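Local structure of carbohydrate-binding module family 14 protein (Pseudocercospora fuligena, 4Z4A) at residues 45-59 against 69-83. The protein probably binds chitin through a CBM14-type carbohydrate-binding module and acts as a fungal avirulence effector, an ortholog of Avr4. Residues are numbered along the deposited sequence; the frame is centred on the assembly and turned at random. Where two conformers were deposited one is given.
Sequences LYPSPKTCNGYIQCS and IIHEMPCPSGLLWND. With EDO (1,2-ethanediol), chain R.
The ring of Tyr55 is sandwiched between Met73 and Trp81. CB of Met73 sits over one face, 3.5 Å from the ring centroid in a CH-pi contact. Against the opposite face Trp81 lies nearly parallel (15°) but slid aside, CZ3 being 3.3 Å from Tyr55 CG; the indole also receives Tyr55 CB over its six-membered ring. Tyr55 reaches this slot with CG between its backbone N and carbonyl carbon (chi1 59°). The bond from Trp81 NE1 to Asp83 OD1 (2.9 Å) helps fix the indole's rotation, and Lys86, paired with the same OD1, probably helps position the carboxylate. Tyr55 and Met73 are a hydrogen-bonded pair of the antiparallel hairpin 54-59/69-74. At the corner leading into strand 54-59, Asn53 ND2 donates to Leu79 O (2.7 Å), nearly end-on, and to Pro76 O (3.3 Å), from above its carbonyl plane; both oxygens lie in the amide plane. On the sheet's other face Ile56, Cys58 and Ile70 pack below a looser, exposed margin, where Lys50 NZ bridges to Glu72 OE2 (2.8 Å). Ring packing, Trp81 N to Cys52 O (3.0 Å) and the Cys75–Cys88 disulfide thus join the hairpin side to the 80-82/87-89 sheet of this small chitin-binding fold, while Asn53 ties down the 76-79 turn.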
loop_
_atom_site.group_PDB
_atom_site.type_symbol
_atom_site.label_atom_id
_atom_site.label_comp_id
_atom_site.label_asym_id
_atom_site.label_seq_id
_atom_site.Cartn_x
_atom_site.Cartn_y
_atom_site.Cartn_z
ATOM N N LEU B 45 5.634 5.662 -2.582
ATOM C CA LEU B 45 4.827 6.294 -1.543
ATOM C C LEU B 45 5.521 7.541 -1.045
ATOM O O LEU B 45 6.731 7.521 -0.755
ATOM C CB LEU B 45 4.592 5.320 -0.375
ATOM C CG LEU B 45 3.825 4.031 -0.664
ATOM C CD1 LEU B 45 3.788 3.107 0.528
ATOM C CD2 LEU B 45 2.427 4.391 -1.086
ATOM N N TYR B 46 4.734 8.601 -0.846
ATOM C CA TYR B 46 5.276 9.933 -0.548
ATOM C C TYR B 46 4.357 10.647 0.434
ATOM O O TYR B 46 3.177 10.369 0.478
ATOM C CB TYR B 46 5.332 10.763 -1.843
ATOM C CG TYR B 46 5.982 10.068 -3.029
ATOM C CD1 TYR B 46 5.216 9.267 -3.890
ATOM C CD2 TYR B 46 7.346 10.153 -3.277
ATOM C CE1 TYR B 46 5.788 8.615 -4.966
ATOM C CE2 TYR B 46 7.914 9.484 -4.329
ATOM C CZ TYR B 46 7.123 8.722 -5.184
ATOM O OH TYR B 46 7.686 8.027 -6.235
ATOM N N PRO B 47 4.899 11.588 1.206
ATOM C CA PRO B 47 4.083 12.472 1.998
ATOM C C PRO B 47 3.217 13.331 1.075
ATOM O O PRO B 47 3.598 13.551 -0.080
ATOM C CB PRO B 47 5.083 13.338 2.758
ATOM C CG PRO B 47 6.420 13.006 2.244
ATOM C CD PRO B 47 6.338 11.866 1.309
ATOM N N SER B 48 2.077 13.750 1.574
ATOM C CA SER B 48 1.277 14.755 0.894
ATOM C C SER B 48 1.702 16.132 1.403
ATOM O O SER B 48 1.650 16.379 2.609
ATOM C CB SER B 48 -0.193 14.558 1.173
ATOM O OG SER B 48 -0.919 15.722 0.847
ATOM N N PRO B 49 2.111 17.036 0.485
ATOM C CA PRO B 49 2.359 18.416 0.926
ATOM C C PRO B 49 1.073 19.117 1.376
ATOM O O PRO B 49 1.124 20.232 1.863
ATOM C CB PRO B 49 2.948 19.106 -0.322
ATOM C CG PRO B 49 3.114 18.063 -1.368
ATOM C CD PRO B 49 2.231 16.903 -0.984
ATOM N N LYS B 50 -0.072 18.464 1.255
ATOM C CA LYS B 50 -1.339 19.085 1.582
ATOM C C LYS B 50 -1.976 18.673 2.918
ATOM O O LYS B 50 -2.813 19.391 3.447
ATOM C CB LYS B 50 -2.263 18.844 0.391
ATOM C CG LYS B 50 -3.752 19.033 0.586
ATOM C CD LYS B 50 -4.501 18.583 -0.669
ATOM C CE LYS B 50 -3.815 19.031 -1.963
ATOM N NZ LYS B 50 -4.417 18.387 -3.157
ATOM N N THR B 51 -1.607 17.522 3.485
ATOM C CA THR B 51 -2.218 17.075 4.754
ATOM C C THR B 51 -1.280 16.073 5.463
ATOM O O THR B 51 -0.523 15.357 4.799
ATOM C CB THR B 51 -3.606 16.442 4.538
ATOM O OG1 THR B 51 -4.147 15.944 5.770
ATOM C CG2 THR B 51 -3.554 15.304 3.522
ATOM N N CYS B 52 -1.368 16.044 6.791
ATOM C CA CYS B 52 -0.683 15.009 7.586
ATOM C C CYS B 52 -1.563 13.761 7.679
ATOM O O CYS B 52 -1.048 12.707 8.037
ATOM C CB CYS B 52 -0.373 15.461 9.001
ATOM S SG CYS B 52 0.717 16.893 9.118
ATOM N N ASN B 53 -2.871 13.871 7.370
ATOM C CA ASN B 53 -3.852 12.761 7.554
ATOM C C ASN B 53 -4.025 11.959 6.243
ATOM O O ASN B 53 -5.128 11.530 5.903
ATOM C CB ASN B 53 -5.210 13.270 8.104
ATOM C CG ASN B 53 -6.223 12.127 8.438
ATOM O OD1 ASN B 53 -7.391 12.200 8.044
ATOM N ND2 ASN B 53 -5.800 11.114 9.184
ATOM N N GLY B 54 -2.931 11.822 5.494
ATOM C CA GLY B 54 -2.900 11.053 4.264
ATOM C C GLY B 54 -1.534 11.060 3.608
ATOM O O GLY B 54 -0.523 11.500 4.206
ATOM N N TYR B 55 -1.482 10.571 2.378
ATOM C CA TYR B 55 -0.225 10.408 1.638
ATOM C C TYR B 55 -0.528 10.331 0.160
ATOM O O TYR B 55 -1.691 10.448 -0.266
ATOM C CB TYR B 55 0.537 9.139 2.112
ATOM C CG TYR B 55 -0.274 7.870 1.928
ATOM C CD1 TYR B 55 -1.296 7.525 2.832
ATOM C CD2 TYR B 55 0.004 6.992 0.876
ATOM C CE1 TYR B 55 -2.035 6.377 2.656
ATOM C CE2 TYR B 55 -0.733 5.840 0.695
ATOM C CZ TYR B 55 -1.731 5.513 1.598
ATOM O OH TYR B 55 -2.470 4.347 1.434
ATOM N N ILE B 56 0.531 10.233 -0.635
ATOM C CA ILE B 56 0.430 10.114 -2.057
ATOM C C ILE B 56 1.043 8.765 -2.470
ATOM O O ILE B 56 2.164 8.419 -2.043
ATOM C CB ILE B 56 1.177 11.232 -2.760
ATOM C CG1 ILE B 56 0.465 12.580 -2.504
ATOM C CG2 ILE B 56 1.294 10.937 -4.269
ATOM C CD1 ILE B 56 1.237 13.762 -3.046
ATOM N N GLN B 57 0.276 8.002 -3.249
ATOM C CA GLN B 57 0.824 6.817 -3.920
ATOM C C GLN B 57 0.833 7.085 -5.399
ATOM O O GLN B 57 -0.200 7.531 -5.969
ATOM C CB GLN B 57 0.000 5.588 -3.631
ATOM C CG GLN B 57 0.528 4.313 -4.287
ATOM C CD GLN B 57 -0.057 3.075 -3.639
ATOM O OE1 GLN B 57 -0.835 3.172 -2.699
ATOM N NE2 GLN B 57 0.324 1.919 -4.123
ATOM N N CYS B 58 1.980 6.821 -6.031
ATOM C CA CYS B 58 2.106 6.841 -7.482
ATOM C C CYS B 58 1.966 5.437 -8.036
ATOM O O CYS B 58 2.597 4.505 -7.573
ATOM C CB CYS B 58 3.426 7.462 -7.917
ATOM S SG CYS B 58 3.348 9.247 -7.735
ATOM N N SER B 59 1.055 5.269 -8.989
ATOM C CA SER B 59 0.877 3.993 -9.652
ATOM C C SER B 59 1.468 4.079 -11.047
ATOM O O SER B 59 1.243 5.049 -11.750
ATOM C CB SER B 59 -0.607 3.623 -9.756
ATOM O OG SER B 59 -1.155 3.253 -8.495
ATOM N N ILE B 69 0.756 7.700 -12.227
ATOM C CA ILE B 69 -0.511 8.334 -11.918
ATOM C C ILE B 69 -0.613 8.621 -10.422
ATOM O O ILE B 69 -0.369 7.723 -9.593
ATOM C CB ILE B 69 -1.670 7.422 -12.348
ATOM C CG1 ILE B 69 -1.623 7.181 -13.862
ATOM C CG2 ILE B 69 -2.999 8.034 -11.917
ATOM C CD1 ILE B 69 -2.492 6.023 -14.297
ATOM N N ILE B 70 -0.967 9.870 -10.079
ATOM C CA ILE B 70 -1.081 10.318 -8.685
ATOM C C ILE B 70 -2.374 9.806 -8.076
ATOM O O ILE B 70 -3.447 9.963 -8.677
ATOM C CB ILE B 70 -1.111 11.881 -8.563
ATOM C CG1 ILE B 70 0.256 12.483 -8.874
ATOM C CG2 ILE B 70 -1.573 12.367 -7.181
ATOM C CD1 ILE B 70 1.228 12.454 -7.704
ATOM N N HIS B 71 -2.270 9.224 -6.874
ATOM C CA HIS B 71 -3.413 8.924 -6.003
ATOM C C HIS B 71 -3.216 9.583 -4.650
ATOM O O HIS B 71 -2.238 9.301 -3.955
ATOM C CB HIS B 71 -3.548 7.419 -5.812
ATOM C CG HIS B 71 -3.787 6.678 -7.079
ATOM N ND1 HIS B 71 -5.045 6.559 -7.635
ATOM C CD2 HIS B 71 -2.941 6.038 -7.918
ATOM C CE1 HIS B 71 -4.962 5.872 -8.759
ATOM N NE2 HIS B 71 -3.700 5.543 -8.955
ATOM N N GLU B 72 -4.090 10.516 -4.297
ATOM C CA GLU B 72 -4.093 11.127 -2.969
ATOM C C GLU B 72 -4.875 10.221 -2.033
ATOM O O GLU B 72 -6.075 10.038 -2.163
ATOM C CB GLU B 72 -4.674 12.548 -3.041
ATOM C CG GLU B 72 -3.824 13.442 -3.928
ATOM C CD GLU B 72 -4.338 14.872 -3.983
ATOM O OE1 GLU B 72 -4.716 15.313 -5.082
ATOM O OE2 GLU B 72 -4.372 15.552 -2.933
ATOM N N MET B 73 -4.175 9.584 -1.107
ATOM C CA MET B 73 -4.775 8.559 -0.272
ATOM C C MET B 73 -4.964 9.056 1.174
ATOM O O MET B 73 -4.038 9.662 1.752
ATOM C CB MET B 73 -3.859 7.320 -0.244
ATOM C CG MET B 73 -3.480 6.740 -1.604
ATOM S SD MET B 73 -4.889 6.063 -2.523
ATOM C CE MET B 73 -5.302 4.658 -1.475
ATOM N N PRO B 74 -6.101 8.741 1.796
ATOM C CA PRO B 74 -6.291 9.138 3.184
ATOM C C PRO B 74 -5.677 8.122 4.175
ATOM O O PRO B 74 -5.484 6.951 3.830
ATOM C CB PRO B 74 -7.818 9.127 3.318
ATOM C CG PRO B 74 -8.222 7.984 2.455
ATOM C CD PRO B 74 -7.315 8.101 1.249
ATOM N N CYS B 75 -5.376 8.581 5.378
ATOM C CA CYS B 75 -5.100 7.722 6.502
ATOM C C CYS B 75 -6.403 7.551 7.247
ATOM O O CYS B 75 -7.274 8.444 7.193
ATOM C CB CYS B 75 -4.097 8.351 7.467
ATOM S SG CYS B 75 -2.409 8.334 6.797
ATOM N N PRO B 76 -6.521 6.466 8.034
ATOM C CA PRO B 76 -7.635 6.314 8.960
ATOM C C PRO B 76 -7.719 7.535 9.901
ATOM O O PRO B 76 -6.704 8.157 10.271
ATOM C CB PRO B 76 -7.309 5.017 9.711
ATOM C CG PRO B 76 -6.500 4.246 8.705
ATOM C CD PRO B 76 -5.661 5.269 8.014
ATOM N N SER B 77 -8.919 7.901 10.306
ATOM C CA SER B 77 -9.115 8.974 11.290
ATOM C C SER B 77 -8.170 8.822 12.472
ATOM O O SER B 77 -8.102 7.769 13.090
ATOM C CB SER B 77 -10.563 8.946 11.804
ATOM O OG SER B 77 -10.825 9.994 12.750
ATOM N N GLY B 78 -7.446 9.868 12.803
ATOM C CA GLY B 78 -6.593 9.840 13.965
ATOM C C GLY B 78 -5.169 9.369 13.729
ATOM O O GLY B 78 -4.376 9.359 14.675
ATOM N N LEU B 79 -4.881 8.892 12.517
ATOM C CA LEU B 79 -3.531 8.454 12.153
ATOM C C LEU B 79 -2.925 9.488 11.232
ATOM O O LEU B 79 -3.640 10.191 10.505
ATOM C CB LEU B 79 -3.591 7.082 11.486
ATOM C CG LEU B 79 -4.218 5.935 12.276
ATOM C CD1 LEU B 79 -4.066 4.615 11.513
ATOM C CD2 LEU B 79 -3.588 5.829 13.655
ATOM N N LEU B 80 -1.607 9.592 11.296
ATOM C CA LEU B 80 -0.847 10.557 10.550
ATOM C C LEU B 80 0.221 9.795 9.765
ATOM O O LEU B 80 0.678 8.739 10.175
ATOM C CB LEU B 80 -0.161 11.557 11.481
ATOM C CG LEU B 80 -1.091 12.420 12.353
ATOM C CD1 LEU B 80 -0.221 13.378 13.124
ATOM C CD2 LEU B 80 -2.209 13.110 11.566
ATOM N N TRP B 81 0.674 10.397 8.677
ATOM C CA TRP B 81 1.766 9.782 7.902
ATOM C C TRP B 81 3.078 9.719 8.649
ATOM O O TRP B 81 3.491 10.697 9.301
ATOM C CB TRP B 81 1.985 10.558 6.640
ATOM C CG TRP B 81 2.910 9.865 5.658
ATOM C CD1 TRP B 81 4.100 10.330 5.210
ATOM C CD2 TRP B 81 2.689 8.608 4.994
ATOM N NE1 TRP B 81 4.650 9.454 4.303
ATOM C CE2 TRP B 81 3.779 8.403 4.126
ATOM C CE3 TRP B 81 1.632 7.677 4.990
ATOM C CZ2 TRP B 81 3.884 7.263 3.318
ATOM C CZ3 TRP B 81 1.737 6.563 4.191
ATOM C CH2 TRP B 81 2.853 6.371 3.357
ATOM N N ASN B 82 3.727 8.560 8.552
ATOM C CA ASN B 82 5.045 8.326 9.143
ATOM C C ASN B 82 5.908 7.901 7.956
ATOM O O ASN B 82 5.882 6.737 7.550
ATOM C CB ASN B 82 5.002 7.235 10.178
ATOM C CG ASN B 82 6.362 6.790 10.697
ATOM O OD1 ASN B 82 7.445 7.184 10.218
ATOM N ND2 ASN B 82 6.331 5.860 11.618
ATOM N N ASP B 83 6.614 8.880 7.400
ATOM C CA ASP B 83 7.451 8.597 6.222
ATOM C C ASP B 83 8.647 7.701 6.452
ATOM O O ASP B 83 9.177 7.128 5.456
ATOM C CB ASP B 83 7.908 9.910 5.608
ATOM C CG ASP B 83 8.200 9.782 4.113
ATOM O OD1 ASP B 83 7.345 9.344 3.320
ATOM O OD2 ASP B 83 9.343 10.133 3.758
HETATM C C1 EDO R . 9.938 13.711 4.505
HETATM O O1 EDO R . 10.792 12.562 4.561
HETATM C C2 EDO R . 8.759 13.546 5.435
HETATM O O2 EDO R . 8.052 14.787 5.508
HETATM O O HOH W 1 -2.878 14.954 -0.526
#